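Walker-Type ATPase (Pyrococcus abyssi, PDB 2QEN) probably binds ATP and magnesium as a P-loop ATPase of archaeal type, and holds ADP and a magnesium ion. Local coordinates at residues P7-S21 against V42-E54. The protein carries 1 engineered substitution. Residues are numbered along the deposited sequence; the frame is centred on the assembly and turned at random.
Sequences PKTRREDIFDREEES and VGKSSLLRAFLNE. Engineered in segment 7-21: Ser21 (natural residue Phe). With MG (magnesium ion), chain B; ADP (adenosine-5'-diphosphate), chain C.
Arg49 and Arg17 make the direct hydrogen bonds between 7-21 and 42-54, each to a backbone carbonyl. Arg49 NE gives a nearly straight bond (163°) to Lys8 O at 2.9 Å, coming from above the carbonyl plane; Pro7 CB lies over one guanidinium face, the backbone at Ser45 and Ser46 over the other. Arg17 NH2, brought round by a turn at chi2 (-56°), reaches Val42 O at 2.7 Å in its guanidinium plane. Water 1 joins Lys8 N to Ser46 OG, and water 2 links Arg17 NE with Gly43 O. A leucine in place of Arg49 would probably leave Lys8 O without this donor and let the 7-9 loop shift from helix 44-54.

Ala50 CB packs on backbone Arg11 N (3.6 Å) and on its apolar partner Ile14 CG1 (4.0 Å). Leu47 lays CD1 against Arg17 CB and CD2 against Glu20 CB.

ADP fills the cleft between: Phe15 N and O pair with adenine N1 and N6, Ser46 OG holds O1A at 2.7 Å, and Lys44 N and NZ grip O1B. Ser45 OG binds magnesium at 2.3 Å. Gly43, Lys44 and Ser45 belong to the Walker A P-loop, whose helix 44-54 here backs the adenine-binding N-terminal segment.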
loop_
_atom_site.group_PDB
_atom_site.type_symbol
_atom_site.label_atom_id
_atom_site.label_comp_id
_atom_site.label_asym_id
_atom_site.label_seq_id
_atom_site.Cartn_x
_atom_site.Cartn_y
_atom_site.Cartn_z
ATOM N N PRO A 7 -0.271 4.192 14.329
ATOM C CA PRO A 7 0.319 4.580 13.044
ATOM C C PRO A 7 1.557 5.470 13.167
ATOM O O PRO A 7 1.594 6.385 13.985
ATOM C CB PRO A 7 -0.816 5.349 12.350
ATOM C CG PRO A 7 -2.059 4.864 12.995
ATOM C CD PRO A 7 -1.676 4.632 14.428
ATOM N N LYS A 8 2.563 5.193 12.354
ATOM C CA LYS A 8 3.779 5.998 12.342
ATOM C C LYS A 8 3.649 7.134 11.321
ATOM O O LYS A 8 3.290 6.907 10.163
ATOM C CB LYS A 8 4.992 5.109 12.077
ATOM C CG LYS A 8 5.166 4.063 13.187
ATOM C CD LYS A 8 6.368 3.180 13.022
ATOM C CE LYS A 8 6.357 2.044 14.069
ATOM N NZ LYS A 8 6.256 2.490 15.507
ATOM N N THR A 9 3.939 8.351 11.771
ATOM C CA THR A 9 3.617 9.559 11.004
ATOM C C THR A 9 4.807 10.499 10.770
ATOM O O THR A 9 4.700 11.443 9.990
ATOM C CB THR A 9 2.481 10.378 11.695
ATOM O OG1 THR A 9 2.944 10.847 12.966
ATOM C CG2 THR A 9 1.225 9.529 11.910
ATOM N N ARG A 10 5.927 10.245 11.441
ATOM C CA ARG A 10 7.105 11.111 11.358
ATOM C C ARG A 10 8.340 10.326 10.938
ATOM O O ARG A 10 8.435 9.125 11.198
ATOM C CB ARG A 10 7.398 11.795 12.709
ATOM C CG ARG A 10 6.215 12.499 13.378
ATOM C CD ARG A 10 6.660 13.331 14.566
ATOM N NE ARG A 10 7.250 12.540 15.656
ATOM C CZ ARG A 10 8.525 12.609 16.051
ATOM N NH1 ARG A 10 9.382 13.427 15.446
ATOM N NH2 ARG A 10 8.952 11.852 17.060
ATOM N N ARG A 11 9.279 11.031 10.310
ATOM C CA ARG A 11 10.556 10.490 9.853
ATOM C C ARG A 11 11.373 9.835 10.987
ATOM O O ARG A 11 11.905 8.744 10.799
ATOM C CB ARG A 11 11.374 11.595 9.161
ATOM C CG ARG A 11 12.794 11.188 8.741
ATOM C CD ARG A 11 12.899 10.949 7.227
ATOM N NE ARG A 11 13.653 9.731 6.904
ATOM C CZ ARG A 11 13.098 8.583 6.512
ATOM N NH1 ARG A 11 11.775 8.479 6.372
ATOM N NH2 ARG A 11 13.867 7.535 6.254
ATOM N N GLU A 12 11.460 10.489 12.150
ATOM C CA GLU A 12 12.253 9.971 13.281
ATOM C C GLU A 12 11.638 8.695 13.888
ATOM O O GLU A 12 12.266 8.023 14.702
ATOM C CB GLU A 12 12.512 11.049 14.365
ATOM C CG GLU A 12 13.475 12.193 13.934
ATOM C CD GLU A 12 14.291 12.849 15.084
ATOM O OE1 GLU A 12 14.378 12.297 16.213
ATOM O OE2 GLU A 12 14.871 13.938 14.846
ATOM N N ASP A 13 10.419 8.366 13.465
ATOM C CA ASP A 13 9.705 7.161 13.923
ATOM C C ASP A 13 9.792 5.972 12.953
ATOM O O ASP A 13 9.271 4.896 13.227
ATOM C CB ASP A 13 8.245 7.518 14.223
ATOM C CG ASP A 13 8.124 8.698 15.182
ATOM O OD1 ASP A 13 9.090 8.956 15.934
ATOM O OD2 ASP A 13 7.075 9.378 15.171
ATOM N N ILE A 14 10.469 6.180 11.830
ATOM C CA ILE A 14 10.598 5.188 10.759
ATOM C C ILE A 14 12.021 4.632 10.777
ATOM O O ILE A 14 12.978 5.398 10.656
ATOM C CB ILE A 14 10.262 5.841 9.352
ATOM C CG1 ILE A 14 8.748 6.096 9.207
ATOM C CG2 ILE A 14 10.797 5.013 8.170
ATOM C CD1 ILE A 14 7.889 4.881 9.483
ATOM N N PHE A 15 12.153 3.311 10.947
ATOM C CA PHE A 15 13.452 2.643 10.826
ATOM C C PHE A 15 13.910 2.635 9.367
ATOM O O PHE A 15 13.135 2.305 8.469
ATOM C CB PHE A 15 13.405 1.209 11.374
ATOM C CG PHE A 15 14.767 0.561 11.527
ATOM C CD1 PHE A 15 15.533 0.788 12.667
ATOM C CD2 PHE A 15 15.279 -0.282 10.531
ATOM C CE1 PHE A 15 16.798 0.200 12.814
ATOM C CE2 PHE A 15 16.537 -0.886 10.673
ATOM C CZ PHE A 15 17.298 -0.639 11.818
ATOM N N ASP A 16 15.182 2.978 9.166
ATOM C CA ASP A 16 15.812 3.178 7.845
ATOM C C ASP A 16 14.971 3.890 6.788
ATOM O O ASP A 16 14.540 5.028 6.998
ATOM C CB ASP A 16 16.404 1.891 7.275
ATOM C CG ASP A 16 17.821 2.109 6.699
ATOM O OD1 ASP A 16 18.046 3.139 5.993
ATOM O OD2 ASP A 16 18.714 1.256 6.976
ATOM N N ARG A 17 14.760 3.208 5.660
ATOM C CA ARG A 17 14.046 3.759 4.485
ATOM C C ARG A 17 14.643 5.054 3.922
ATOM O O ARG A 17 13.949 5.855 3.293
ATOM C CB ARG A 17 12.541 3.915 4.759
ATOM C CG ARG A 17 11.778 2.612 5.050
ATOM C CD ARG A 17 11.919 1.560 3.944
ATOM N NE ARG A 17 10.979 0.440 4.095
ATOM C CZ ARG A 17 11.155 -0.763 3.554
ATOM N NH1 ARG A 17 12.245 -1.013 2.832
ATOM N NH2 ARG A 17 10.249 -1.724 3.733
ATOM N N GLU A 18 15.939 5.241 4.133
ATOM C CA GLU A 18 16.624 6.460 3.693
ATOM C C GLU A 18 16.870 6.494 2.177
ATOM O O GLU A 18 16.808 7.554 1.558
ATOM C CB GLU A 18 17.912 6.671 4.498
ATOM C CG GLU A 18 17.635 7.261 5.883
ATOM C CD GLU A 18 18.472 6.636 6.975
ATOM O OE1 GLU A 18 19.712 6.591 6.815
ATOM O OE2 GLU A 18 17.889 6.181 7.995
ATOM N N GLU A 19 17.136 5.326 1.600
ATOM C CA GLU A 19 17.251 5.156 0.150
ATOM C C GLU A 19 15.890 5.410 -0.514
ATOM O O GLU A 19 15.800 6.122 -1.505
ATOM C CB GLU A 19 17.732 3.738 -0.203
ATOM C CG GLU A 19 18.778 3.097 0.758
ATOM C CD GLU A 19 18.203 2.621 2.115
ATOM O OE1 GLU A 19 17.051 2.132 2.182
ATOM O OE2 GLU A 19 18.931 2.732 3.127
ATOM N N GLU A 20 14.842 4.820 0.059
ATOM C CA GLU A 20 13.474 4.922 -0.450
ATOM C C GLU A 20 12.932 6.356 -0.414
ATOM O O GLU A 20 12.249 6.801 -1.345
ATOM C CB GLU A 20 12.543 3.985 0.327
ATOM C CG GLU A 20 12.751 2.506 0.052
ATOM C CD GLU A 20 13.870 1.862 0.887
ATOM O OE1 GLU A 20 14.600 2.579 1.617
ATOM O OE2 GLU A 20 14.019 0.620 0.811
ATOM N N SER A 21 13.238 7.064 0.667
ATOM C CA SER A 21 12.822 8.456 0.828
ATOM C C SER A 21 13.495 9.380 -0.210
ATOM O O SER A 21 12.826 10.198 -0.842
ATOM C CB SER A 21 13.095 8.918 2.265
ATOM O OG SER A 21 12.723 10.275 2.437
ATOM N N VAL A 42 4.553 -3.771 3.816
ATOM C CA VAL A 42 5.974 -3.520 3.605
ATOM C C VAL A 42 6.417 -2.157 4.157
ATOM O O VAL A 42 7.602 -1.939 4.400
ATOM C CB VAL A 42 6.346 -3.663 2.097
ATOM C CG1 VAL A 42 5.951 -2.391 1.275
ATOM C CG2 VAL A 42 7.805 -4.028 1.940
ATOM N N GLY A 43 5.464 -1.241 4.322
ATOM C CA GLY A 43 5.733 0.073 4.901
ATOM C C GLY A 43 5.482 1.304 4.032
ATOM O O GLY A 43 6.054 2.359 4.309
ATOM N N LYS A 44 4.635 1.180 3.002
ATOM C CA LYS A 44 4.323 2.306 2.082
ATOM C C LYS A 44 3.570 3.464 2.726
ATOM O O LYS A 44 3.963 4.631 2.565
ATOM C CB LYS A 44 3.531 1.838 0.836
ATOM C CG LYS A 44 4.148 0.689 0.024
ATOM C CD LYS A 44 3.279 0.335 -1.186
ATOM C CE LYS A 44 1.970 -0.366 -0.804
ATOM N NZ LYS A 44 2.165 -1.642 0.023
ATOM N N SER A 45 2.471 3.174 3.430
ATOM C CA SER A 45 1.734 4.252 4.117
ATOM C C SER A 45 2.609 5.006 5.114
ATOM O O SER A 45 2.583 6.241 5.173
ATOM C CB SER A 45 0.495 3.725 4.828
ATOM O OG SER A 45 -0.507 3.407 3.883
ATOM N N SER A 46 3.385 4.249 5.882
ATOM C CA SER A 46 4.261 4.805 6.905
ATOM C C SER A 46 5.306 5.736 6.316
ATOM O O SER A 46 5.486 6.834 6.816
ATOM C CB SER A 46 4.941 3.678 7.690
ATOM O OG SER A 46 3.950 2.809 8.215
ATOM N N LEU A 47 5.983 5.282 5.251
ATOM C CA LEU A 47 6.956 6.092 4.527
ATOM C C LEU A 47 6.296 7.356 3.969
ATOM O O LEU A 47 6.838 8.445 4.100
ATOM C CB LEU A 47 7.605 5.277 3.400
ATOM C CG LEU A 47 8.634 5.996 2.517
ATOM C CD1 LEU A 47 9.943 6.305 3.302
ATOM C CD2 LEU A 47 8.928 5.189 1.254
ATOM N N LEU A 48 5.113 7.196 3.377
ATOM C CA LEU A 48 4.359 8.317 2.815
ATOM C C LEU A 48 3.928 9.354 3.863
ATOM O O LEU A 48 4.085 10.555 3.621
ATOM C CB LEU A 48 3.157 7.824 1.994
ATOM C CG LEU A 48 2.385 8.887 1.207
ATOM C CD1 LEU A 48 3.308 9.704 0.270
ATOM C CD2 LEU A 48 1.239 8.244 0.440
ATOM N N ARG A 49 3.406 8.910 5.010
ATOM C CA ARG A 49 3.052 9.836 6.094
ATOM C C ARG A 49 4.243 10.628 6.642
ATOM O O ARG A 49 4.126 11.833 6.891
ATOM C CB ARG A 49 2.353 9.111 7.257
ATOM C CG ARG A 49 0.884 8.752 6.997
ATOM C CD ARG A 49 0.176 8.300 8.267
ATOM N NE ARG A 49 0.725 7.033 8.746
ATOM C CZ ARG A 49 0.274 5.832 8.411
ATOM N NH1 ARG A 49 -0.760 5.694 7.588
ATOM N NH2 ARG A 49 0.874 4.756 8.897
ATOM N N ALA A 50 5.375 9.945 6.833
ATOM C CA ALA A 50 6.629 10.577 7.249
ATOM C C ALA A 50 7.114 11.615 6.217
ATOM O O ALA A 50 7.537 12.703 6.576
ATOM C CB ALA A 50 7.697 9.516 7.473
ATOM N N PHE A 51 7.022 11.259 4.940
ATOM C CA PHE A 51 7.386 12.135 3.820
ATOM C C PHE A 51 6.521 13.401 3.783
ATOM O O PHE A 51 7.036 14.503 3.596
ATOM C CB PHE A 51 7.211 11.349 2.512
ATOM C CG PHE A 51 7.824 11.998 1.302
ATOM C CD1 PHE A 51 9.185 11.896 1.057
ATOM C CD2 PHE A 51 7.018 12.666 0.371
ATOM C CE1 PHE A 51 9.740 12.450 -0.070
ATOM C CE2 PHE A 51 7.570 13.234 -0.765
ATOM C CZ PHE A 51 8.938 13.133 -0.988
ATOM N N LEU A 52 5.209 13.240 3.962
ATOM C CA LEU A 52 4.287 14.384 3.965
ATOM C C LEU A 52 4.362 15.197 5.255
ATOM O O LEU A 52 3.946 16.353 5.266
ATOM C CB LEU A 52 2.835 13.954 3.699
ATOM C CG LEU A 52 2.545 13.335 2.327
ATOM C CD1 LEU A 52 1.155 12.676 2.311
ATOM C CD2 LEU A 52 2.674 14.378 1.230
ATOM N N ASN A 53 4.885 14.597 6.329
ATOM C CA ASN A 53 5.055 15.301 7.610
ATOM C C ASN A 53 5.911 16.557 7.438
ATOM O O ASN A 53 5.688 17.567 8.100
ATOM C CB ASN A 53 5.665 14.372 8.670
ATOM C CG ASN A 53 5.630 14.969 10.081
ATOM O OD1 ASN A 53 4.588 15.440 10.552
ATOM N ND2 ASN A 53 6.776 14.927 10.772
ATOM N N GLU A 54 6.879 16.485 6.529
ATOM C CA GLU A 54 7.807 17.593 6.291
ATOM C C GLU A 54 7.466 18.414 5.048
ATOM O O GLU A 54 7.970 19.526 4.879
ATOM C CB GLU A 54 9.248 17.064 6.214
ATOM C CG GLU A 54 9.838 16.735 7.590
ATOM C CD GLU A 54 11.124 15.921 7.517
ATOM O OE1 GLU A 54 12.160 16.472 7.083
ATOM O OE2 GLU A 54 11.098 14.736 7.900
HETATM MG MG MG B . -0.954 1.260 3.168
HETATM P PB ADP C . 1.656 -0.743 3.677
HETATM O O1B ADP C . 2.864 -0.970 2.800
HETATM O O2B ADP C . 1.093 0.653 3.522
HETATM O O3B ADP C . 0.590 -1.805 3.611
HETATM P PA ADP C . 2.229 0.190 6.424
HETATM O O1A ADP C . 2.978 1.460 6.120
HETATM O O2A ADP C . 0.853 0.248 7.010
HETATM O O3A ADP C . 2.259 -0.850 5.164
HETATM O "O5'" ADP C . 3.204 -0.631 7.419
HETATM C "C5'" ADP C . 2.764 -1.741 8.208
HETATM C "C4'" ADP C . 3.190 -1.491 9.660
HETATM O "O4'" ADP C . 4.586 -1.802 9.836
HETATM C "C3'" ADP C . 3.071 -0.043 10.135
HETATM O "O3'" ADP C . 1.823 0.229 10.760
HETATM C "C2'" ADP C . 4.141 0.071 11.174
HETATM O "O2'" ADP C . 3.679 -0.697 12.281
HETATM C "C1'" ADP C . 5.231 -0.804 10.634
HETATM N N9 ADP C . 6.286 -0.176 9.807
HETATM C C8 ADP C . 6.302 -0.150 8.461
HETATM N N7 ADP C . 7.439 0.419 7.994
HETATM C C5 ADP C . 8.178 0.770 9.063
HETATM C C6 ADP C . 9.486 1.417 9.290
HETATM N N6 ADP C . 10.257 1.811 8.252
HETATM N N1 ADP C . 9.890 1.596 10.574
HETATM C C2 ADP C . 9.132 1.222 11.611
HETATM N N3 ADP C . 7.942 0.606 11.483
HETATM C C4 ADP C . 7.416 0.364 10.258
HETATM O O HOH W 1 2.406 3.164 10.583
HETATM O O HOH W 2 8.514 1.645 5.492
HETATM O O HOH W 3 -0.465 1.721 1.124
HETATM O O HOH W 4 -2.967 1.885 3.121
HETATM O O HOH W 5 -1.304 0.845 5.216
HETATM O O HOH W 6 -1.816 -0.757 2.812
#